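Local coordinates for protein VP5 (Halorubrum pleomorphic virus 6, PDB 6QGL) that is a viral envelope protein that probably mediates fusion of the virus membrane with the membrane of its haloarchaeal host cell, at residues 370-375 / 399-404; 383-388 / 393-398; 11-16 / 377-382. One frame throughout, in Å; residues are numbered along the deposited sequence.

Contact 1. Residues 370-375 / 399-404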
loop_
_atom_site.group_PDB
_atom_site.type_symbol
_atom_site.label_atom_id
_atom_site.label_comp_id
_atom_site.label_asym_id
_atom_site.label_seq_id
_atom_site.Cartn_x
_atom_site.Cartn_y
_atom_site.Cartn_z
ATOM N N GLY A 370 6.393 -2.746 -41.581
ATOM C CA GLY A 370 6.507 -1.833 -40.450
ATOM C C GLY A 370 5.910 -2.333 -39.151
ATOM O O GLY A 370 6.007 -1.642 -38.136
ATOM N N THR A 371 5.297 -3.529 -39.145
ATOM C CA THR A 371 4.662 -4.062 -37.933
ATOM C C THR A 371 5.644 -4.873 -37.080
ATOM O O THR A 371 6.276 -5.810 -37.575
ATOM C CB THR A 371 3.370 -4.833 -38.269
ATOM O OG1 THR A 371 2.654 -4.130 -39.284
ATOM C CG2 THR A 371 2.467 -5.023 -37.060
ATOM N N ILE A 372 5.759 -4.499 -35.796
ATOM C CA ILE A 372 6.596 -5.147 -34.779
ATOM C C ILE A 372 5.657 -5.939 -33.856
ATOM O O ILE A 372 4.672 -5.380 -33.373
ATOM C CB ILE A 372 7.426 -4.091 -33.981
ATOM C CG1 ILE A 372 8.302 -3.230 -34.914
ATOM C CG2 ILE A 372 8.263 -4.744 -32.869
ATOM C CD1 ILE A 372 8.668 -1.880 -34.345
ATOM N N THR A 373 5.957 -7.229 -33.613
ATOM C CA THR A 373 5.131 -8.077 -32.751
ATOM C C THR A 373 5.915 -8.573 -31.534
ATOM O O THR A 373 7.055 -9.018 -31.671
ATOM C CB THR A 373 4.475 -9.223 -33.553
ATOM O OG1 THR A 373 3.976 -8.721 -34.795
ATOM C CG2 THR A 373 3.338 -9.901 -32.793
ATOM N N ILE A 374 5.287 -8.493 -30.348
ATOM C CA ILE A 374 5.838 -8.949 -29.065
ATOM C C ILE A 374 4.997 -10.129 -28.543
ATOM O O ILE A 374 3.800 -10.184 -28.829
ATOM C CB ILE A 374 6.008 -7.788 -28.043
ATOM C CG1 ILE A 374 4.663 -7.094 -27.718
ATOM C CG2 ILE A 374 7.055 -6.780 -28.548
ATOM C CD1 ILE A 374 4.649 -6.173 -26.501
ATOM N N THR A 375 5.621 -11.085 -27.824
ATOM C CA THR A 375 4.936 -12.297 -27.346
ATOM C C THR A 375 4.533 -12.252 -25.850
ATOM O O THR A 375 4.158 -13.283 -25.282
ATOM C CB THR A 375 5.764 -13.556 -27.675
ATOM O OG1 THR A 375 6.994 -13.525 -26.952
ATOM C CG2 THR A 375 6.033 -13.718 -29.164
ATOM N N ALA A 399 0.738 1.645 -24.005
ATOM C CA ALA A 399 -0.574 2.111 -24.467
ATOM C C ALA A 399 -0.742 2.111 -25.994
ATOM O O ALA A 399 -1.878 2.114 -26.479
ATOM C CB ALA A 399 -0.856 3.498 -23.911
ATOM N N ASP A 400 0.376 2.105 -26.744
ATOM C CA ASP A 400 0.374 2.112 -28.209
ATOM C C ASP A 400 0.402 0.699 -28.827
ATOM O O ASP A 400 0.174 0.557 -30.032
ATOM C CB ASP A 400 1.514 2.995 -28.745
ATOM C CG ASP A 400 1.453 4.462 -28.337
ATOM O OD1 ASP A 400 0.662 4.798 -27.424
ATOM O OD2 ASP A 400 2.213 5.268 -28.910
ATOM N N TRP A 401 0.655 -0.338 -28.001
ATOM C CA TRP A 401 0.686 -1.740 -28.427
ATOM C C TRP A 401 -0.739 -2.297 -28.530
ATOM O O TRP A 401 -1.464 -2.325 -27.533
ATOM C CB TRP A 401 1.525 -2.591 -27.457
ATOM C CG TRP A 401 3.002 -2.341 -27.528
ATOM C CD1 TRP A 401 3.749 -1.603 -26.660
ATOM C CD2 TRP A 401 3.914 -2.864 -28.502
ATOM N NE1 TRP A 401 5.072 -1.628 -27.035
ATOM C CE2 TRP A 401 5.202 -2.392 -28.165
ATOM C CE3 TRP A 401 3.771 -3.686 -29.634
ATOM C CZ2 TRP A 401 6.338 -2.701 -28.926
ATOM C CZ3 TRP A 401 4.895 -3.997 -30.381
ATOM C CH2 TRP A 401 6.159 -3.505 -30.030
ATOM N N THR A 402 -1.136 -2.728 -29.741
ATOM C CA THR A 402 -2.464 -3.280 -30.026
ATOM C C THR A 402 -2.503 -4.782 -29.709
ATOM O O THR A 402 -1.675 -5.536 -30.220
ATOM C CB THR A 402 -2.868 -2.978 -31.485
ATOM O OG1 THR A 402 -2.606 -1.604 -31.782
ATOM C CG2 THR A 402 -4.332 -3.289 -31.769
ATOM N N ASP A 403 -3.473 -5.208 -28.875
ATOM C CA ASP A 403 -3.664 -6.609 -28.483
ATOM C C ASP A 403 -4.306 -7.397 -29.629
ATOM O O ASP A 403 -5.353 -6.991 -30.141
ATOM C CB ASP A 403 -4.535 -6.700 -27.209
ATOM C CG ASP A 403 -4.488 -8.020 -26.444
ATOM O OD1 ASP A 403 -4.254 -9.074 -27.079
ATOM O OD2 ASP A 403 -4.713 -8.000 -25.216
ATOM N N ASN A 404 -3.678 -8.522 -30.028
ATOM C CA ASN A 404 -4.184 -9.391 -31.100
ATOM C C ASN A 404 -5.113 -10.481 -30.547
ATOM O O ASN A 404 -5.857 -11.097 -31.313
ATOM C CB ASN A 404 -3.032 -10.037 -31.890
ATOM C CG ASN A 404 -1.977 -9.088 -32.415
ATOM O OD1 ASN A 404 -2.266 -8.050 -33.026
ATOM N ND2 ASN A 404 -0.722 -9.447 -32.209
#

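Contact 2. Residues 383-388 / 393-398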
loop_
_atom_site.group_PDB
_atom_site.type_symbol
_atom_site.label_atom_id
_atom_site.label_comp_id
_atom_site.label_asym_id
_atom_site.label_seq_id
_atom_site.Cartn_x
_atom_site.Cartn_y
_atom_site.Cartn_z
ATOM N N ALA A 383 8.129 1.992 -21.875
ATOM C CA ALA A 383 8.160 1.982 -23.330
ATOM C C ALA A 383 9.176 0.952 -23.801
ATOM O O ALA A 383 10.271 0.866 -23.234
ATOM C CB ALA A 383 8.524 3.360 -23.864
ATOM N N ILE A 384 8.801 0.143 -24.810
ATOM C CA ILE A 384 9.695 -0.864 -25.382
ATOM C C ILE A 384 10.466 -0.190 -26.508
ATOM O O ILE A 384 9.865 0.258 -27.489
ATOM C CB ILE A 384 8.976 -2.172 -25.831
ATOM C CG1 ILE A 384 8.207 -2.817 -24.656
ATOM C CG2 ILE A 384 9.982 -3.172 -26.439
ATOM C CD1 ILE A 384 7.088 -3.750 -25.054
ATOM N N GLU A 385 11.789 -0.066 -26.325
ATOM C CA GLU A 385 12.705 0.535 -27.292
ATOM C C GLU A 385 13.216 -0.578 -28.198
ATOM O O GLU A 385 14.047 -1.389 -27.782
ATOM C CB GLU A 385 13.862 1.271 -26.591
ATOM C CG GLU A 385 13.436 2.498 -25.801
ATOM C CD GLU A 385 14.569 3.415 -25.384
ATOM O OE1 GLU A 385 14.537 4.606 -25.768
ATOM O OE2 GLU A 385 15.488 2.947 -24.673
ATOM N N VAL A 386 12.662 -0.649 -29.416
ATOM C CA VAL A 386 12.987 -1.674 -30.408
ATOM C C VAL A 386 14.069 -1.161 -31.356
ATOM O O VAL A 386 13.877 -0.136 -32.009
ATOM C CB VAL A 386 11.720 -2.150 -31.177
ATOM C CG1 VAL A 386 12.046 -3.290 -32.139
ATOM C CG2 VAL A 386 10.607 -2.560 -30.216
ATOM N N THR A 387 15.199 -1.884 -31.428
ATOM C CA THR A 387 16.312 -1.557 -32.316
ATOM C C THR A 387 16.335 -2.574 -33.449
ATOM O O THR A 387 16.417 -3.776 -33.192
ATOM C CB THR A 387 17.636 -1.458 -31.539
ATOM O OG1 THR A 387 17.539 -0.388 -30.596
ATOM C CG2 THR A 387 18.841 -1.224 -32.451
ATOM N N THR A 388 16.246 -2.092 -34.696
ATOM C CA THR A 388 16.250 -2.953 -35.881
ATOM C C THR A 388 17.678 -3.283 -36.316
ATOM O O THR A 388 18.634 -2.683 -35.820
ATOM C CB THR A 388 15.395 -2.363 -37.024
ATOM O OG1 THR A 388 16.066 -1.258 -37.631
ATOM C CG2 THR A 388 13.988 -1.974 -36.582
ATOM N N THR A 393 16.019 2.886 -34.172
ATOM C CA THR A 393 15.319 2.623 -32.918
ATOM C C THR A 393 13.965 3.329 -32.897
ATOM O O THR A 393 13.825 4.428 -33.435
ATOM C CB THR A 393 16.227 2.950 -31.709
ATOM O OG1 THR A 393 17.492 2.311 -31.889
ATOM C CG2 THR A 393 15.637 2.496 -30.374
ATOM N N VAL A 394 12.971 2.670 -32.294
ATOM C CA VAL A 394 11.618 3.186 -32.118
ATOM C C VAL A 394 11.197 2.939 -30.671
ATOM O O VAL A 394 11.369 1.829 -30.164
ATOM C CB VAL A 394 10.603 2.647 -33.175
ATOM C CG1 VAL A 394 10.538 1.119 -33.194
ATOM C CG2 VAL A 394 9.215 3.249 -32.985
ATOM N N SER A 395 10.706 3.986 -29.992
ATOM C CA SER A 395 10.234 3.869 -28.615
ATOM C C SER A 395 8.718 3.739 -28.648
ATOM O O SER A 395 8.029 4.618 -29.178
ATOM C CB SER A 395 10.671 5.064 -27.773
ATOM O OG SER A 395 10.342 4.854 -26.409
ATOM N N VAL A 396 8.207 2.604 -28.153
ATOM C CA VAL A 396 6.774 2.327 -28.169
ATOM C C VAL A 396 6.232 2.223 -26.744
ATOM O O VAL A 396 6.541 1.240 -26.065
ATOM C CB VAL A 396 6.403 1.073 -29.016
ATOM C CG1 VAL A 396 4.900 1.019 -29.277
ATOM C CG2 VAL A 396 7.177 1.021 -30.333
ATOM N N PRO A 397 5.401 3.192 -26.280
ATOM C CA PRO A 397 4.814 3.067 -24.932
ATOM C C PRO A 397 3.753 1.968 -24.926
ATOM O O PRO A 397 3.075 1.787 -25.938
ATOM C CB PRO A 397 4.196 4.447 -24.685
ATOM C CG PRO A 397 3.874 4.961 -26.024
ATOM C CD PRO A 397 4.890 4.392 -26.979
ATOM N N ALA A 398 3.609 1.235 -23.804
ATOM C CA ALA A 398 2.654 0.125 -23.681
ATOM C C ALA A 398 1.256 0.420 -24.244
ATOM O O ALA A 398 0.688 -0.436 -24.928
ATOM C CB ALA A 398 2.554 -0.329 -22.238
#

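Contact 3. Residues 11-16 / 377-382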
loop_
_atom_site.group_PDB
_atom_site.type_symbol
_atom_site.label_atom_id
_atom_site.label_comp_id
_atom_site.label_asym_id
_atom_site.label_seq_id
_atom_site.Cartn_x
_atom_site.Cartn_y
_atom_site.Cartn_z
ATOM N N ALA A 11 3.329 -3.555 -9.751
ATOM C CA ALA A 11 3.712 -2.988 -11.053
ATOM C C ALA A 11 3.993 -4.161 -11.972
ATOM O O ALA A 11 4.651 -5.111 -11.546
ATOM C CB ALA A 11 4.947 -2.117 -10.900
ATOM N N ALA A 12 3.471 -4.154 -13.212
ATOM C CA ALA A 12 3.662 -5.276 -14.146
ATOM C C ALA A 12 5.142 -5.696 -14.233
ATOM O O ALA A 12 5.459 -6.887 -14.350
ATOM C CB ALA A 12 3.129 -4.900 -15.518
ATOM N N ALA A 13 6.051 -4.704 -14.106
ATOM C CA ALA A 13 7.493 -4.891 -14.141
ATOM C C ALA A 13 8.045 -5.510 -12.873
ATOM O O ALA A 13 9.071 -6.149 -12.936
ATOM C CB ALA A 13 8.189 -3.564 -14.403
ATOM N N ILE A 14 7.464 -5.256 -11.714
ATOM C CA ILE A 14 7.988 -5.837 -10.476
ATOM C C ILE A 14 6.814 -6.438 -9.708
ATOM O O ILE A 14 5.821 -5.730 -9.488
ATOM C CB ILE A 14 8.821 -4.838 -9.612
ATOM C CG1 ILE A 14 9.847 -4.058 -10.455
ATOM C CG2 ILE A 14 9.528 -5.546 -8.448
ATOM C CD1 ILE A 14 10.261 -2.812 -9.830
ATOM N N SER A 15 6.903 -7.721 -9.300
ATOM C CA SER A 15 5.852 -8.413 -8.539
ATOM C C SER A 15 5.494 -7.638 -7.256
ATOM O O SER A 15 4.391 -7.792 -6.729
ATOM C CB SER A 15 6.294 -9.838 -8.221
ATOM O OG SER A 15 6.490 -10.579 -9.416
ATOM N N ALA A 16 6.425 -6.766 -6.806
ATOM C CA ALA A 16 6.309 -5.889 -5.647
ATOM C C ALA A 16 5.107 -4.955 -5.722
ATOM O O ALA A 16 4.894 -4.308 -6.752
ATOM C CB ALA A 16 7.571 -5.063 -5.492
ATOM N N GLU A 377 2.765 -9.298 -22.574
ATOM C CA GLU A 377 2.072 -8.038 -22.295
ATOM C C GLU A 377 3.056 -6.912 -21.931
ATOM O O GLU A 377 3.872 -7.094 -21.021
ATOM C CB GLU A 377 0.993 -8.221 -21.205
ATOM C CG GLU A 377 0.090 -7.008 -21.005
ATOM C CD GLU A 377 -1.370 -7.282 -20.688
ATOM O OE1 GLU A 377 -1.650 -8.152 -19.831
ATOM O OE2 GLU A 377 -2.237 -6.603 -21.285
ATOM N N PRO A 378 2.995 -5.752 -22.638
ATOM C CA PRO A 378 3.892 -4.636 -22.292
ATOM C C PRO A 378 3.535 -4.052 -20.925
ATOM O O PRO A 378 2.352 -3.981 -20.575
ATOM C CB PRO A 378 3.668 -3.634 -23.427
ATOM C CG PRO A 378 2.301 -3.912 -23.918
ATOM C CD PRO A 378 2.084 -5.387 -23.745
ATOM N N TYR A 379 4.555 -3.676 -20.143
ATOM C CA TYR A 379 4.376 -3.147 -18.792
ATOM C C TYR A 379 3.887 -1.704 -18.793
ATOM O O TYR A 379 4.395 -0.880 -19.558
ATOM C CB TYR A 379 5.669 -3.276 -17.969
ATOM C CG TYR A 379 6.340 -4.636 -18.009
ATOM C CD1 TYR A 379 5.597 -5.809 -17.897
ATOM C CD2 TYR A 379 7.726 -4.749 -18.055
ATOM C CE1 TYR A 379 6.211 -7.061 -17.890
ATOM C CE2 TYR A 379 8.353 -5.994 -18.053
ATOM C CZ TYR A 379 7.592 -7.149 -17.966
ATOM O OH TYR A 379 8.205 -8.379 -17.958
ATOM N N GLU A 380 2.901 -1.405 -17.921
ATOM C CA GLU A 380 2.293 -0.077 -17.754
ATOM C C GLU A 380 3.325 0.910 -17.191
ATOM O O GLU A 380 4.010 0.596 -16.214
ATOM C CB GLU A 380 1.045 -0.148 -16.843
ATOM C CG GLU A 380 -0.120 -0.954 -17.411
ATOM C CD GLU A 380 -1.392 -1.043 -16.579
ATOM O OE1 GLU A 380 -1.349 -0.733 -15.366
ATOM O OE2 GLU A 380 -2.436 -1.436 -17.146
ATOM N N GLY A 381 3.446 2.067 -17.840
ATOM C CA GLY A 381 4.396 3.107 -17.457
ATOM C C GLY A 381 5.789 2.928 -18.036
ATOM O O GLY A 381 6.717 3.639 -17.638
ATOM N N THR A 382 5.955 1.963 -18.966
ATOM C CA THR A 382 7.229 1.693 -19.641
ATOM C C THR A 382 7.045 1.698 -21.147
ATOM O O THR A 382 5.951 1.415 -21.641
ATOM C CB THR A 382 7.885 0.359 -19.202
ATOM O OG1 THR A 382 7.123 -0.749 -19.677
ATOM C CG2 THR A 382 8.130 0.263 -17.702
#

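Contact 1. Residues 370-375 / 399-404
Asn404 ND2, hydrogen-bonded to Thr408 OG1, also rests against the methyl group of Thr373, with ND2 4.1 Å from Thr373 CG2. The oxygen of the same amide, OD1, has a weak bond to Ser410 OG, so two hydroxyls hold this group beside the strand at the exposed end of the contact. The buried end belongs to the indole of Trp401. Ile374 lays its terminal methyl over one face of the six-membered ring: CD1 stands 4.1 Å from the ring centroid, 16° off the normal, a CH-pi contact. With CG1 between the backbone N and the carbonyl carbon (chi1 60°), Ile374 brings both branches to the ring, CG2 lying 3.7 Å from Trp401 CH2. In the three-stranded antiparallel sheet, strand 409-412 lies between the outer strands 371-374 and 402-403, and Trp401, just ahead of strand 402-403, reaches across to strand 371-374. Ile372 meets the indole rim in two ways: its CG2 is 3.7 Å from Trp401 CH2, while its carbonyl O lies at the edge, in the ring plane, 3.3 Å from Trp401 CZ3. Further round the indole, NE1 makes a weak hydrogen bond to Val396 O.

Contact 2. Residues 383-388 / 393-398
Val386 and Val394 face each other as a hydrogen-bonded pair of an antiparallel beta hairpin, their side chains meeting at Val386 CB and Val394 CG1, 4.0 Å apart. Val394 N gives its hydrogen to Val386 O at 3.0 Å, and Val386 N to Val394 O. The second such pair, Ile384 with Val396, is joined by Ile384 N to Val396 O at 2.8 Å and by the return bond from Val396 N to Ile384 O. These four aliphatic residues form the buried face, where Ile372, Ile374 and Trp401 pack against the hairpin. The other face is more polar and more open to solvent, Thr393 and Ser395 being exposed. Thr387 OG1 and Thr393 OG1 share a hydrogen bond of 3.0 Å, each hydroxyl anti to its own carbonyl carbon (chi1 -63° and -50°). Further along, Ser395 OG lies 3.5 Å from Ala383 CB and 3.9 Å from Glu385 CG. Glu385, extended beyond CG, carries its carboxylate to a salt bridge with Arg428 on strand 422-431, which pairs with the other edge of strand 382-388. The hairpin is thus amphipathic, its aliphatic face turned into the fold and its hydroxyl and carboxylate groups toward the more solvent-exposed side.

Contact 3. Residues 11-16 / 377-382
Two beta turns meet here: a type I turn from Ala11 to Ile14 near the N terminus, and a type II turn from Tyr379 to Thr382 that leads into strand 382-388. Residues 11-16 fall within a segment predicted to be a transmembrane helix, yet in this structure they are neither helix nor strand. The phenol ring of Tyr379 carries the contact. Ala13 lies over one of its faces: CA is 4.0 Å from the ring centroid and 13° off the normal, a CH-pi contact displaced toward the rim, while Ala13 CB meets Tyr379 CD2 at 3.9 Å. Ala12 comes in obliquely on the CD1 side, its methyl CB 3.5 Å from Tyr379 CD1, and its carbonyl oxygen lies near CE1. The two consecutive alanines thus reach both sides of the ring's long axis, and the contact is one of nonpolar packing. With CG anti to the carbonyl carbon (chi1 -48°), Tyr379 sets its ring against the type I turn, which is closed by a 2.8 Å bond from Ile14 N to Ala11 O. Phe429 and Trp360 also engage the phenol in edge-to-face stacks, and Ala13 O is hydrogen-bonded to Thr314 OG1, in the loop between strands 305-311 and 317-324. In the second turn Gly381 adopts positive phi, and Tyr379 O is gripped twice by one residue: Thr382 N at 3.3 Å and Thr382 OG1 at 2.7 Å approach it from the same face of its carbonyl plane.

From the N terminus, residues 11-16 come first and wait some 360 residues for their partner, 377-382, so contact 3 closes a loop that takes in most of the chain. Contact 1 opens at 370-375, before that loop has closed, and closes at 399-404: contacts 1 and 3 therefore cross. Contact 2, the short hairpin 383-388/393-398, opens after contact 3 has closed and nests inside the loop of contact 1. Ile374 CD1 packs on Ile384 CD1 between contacts 1 and 2, and Ala398 N probably bonds to Thr382 O between 2 and 3. Together they tie the N-terminal coil to the hairpin and the three-stranded sheet.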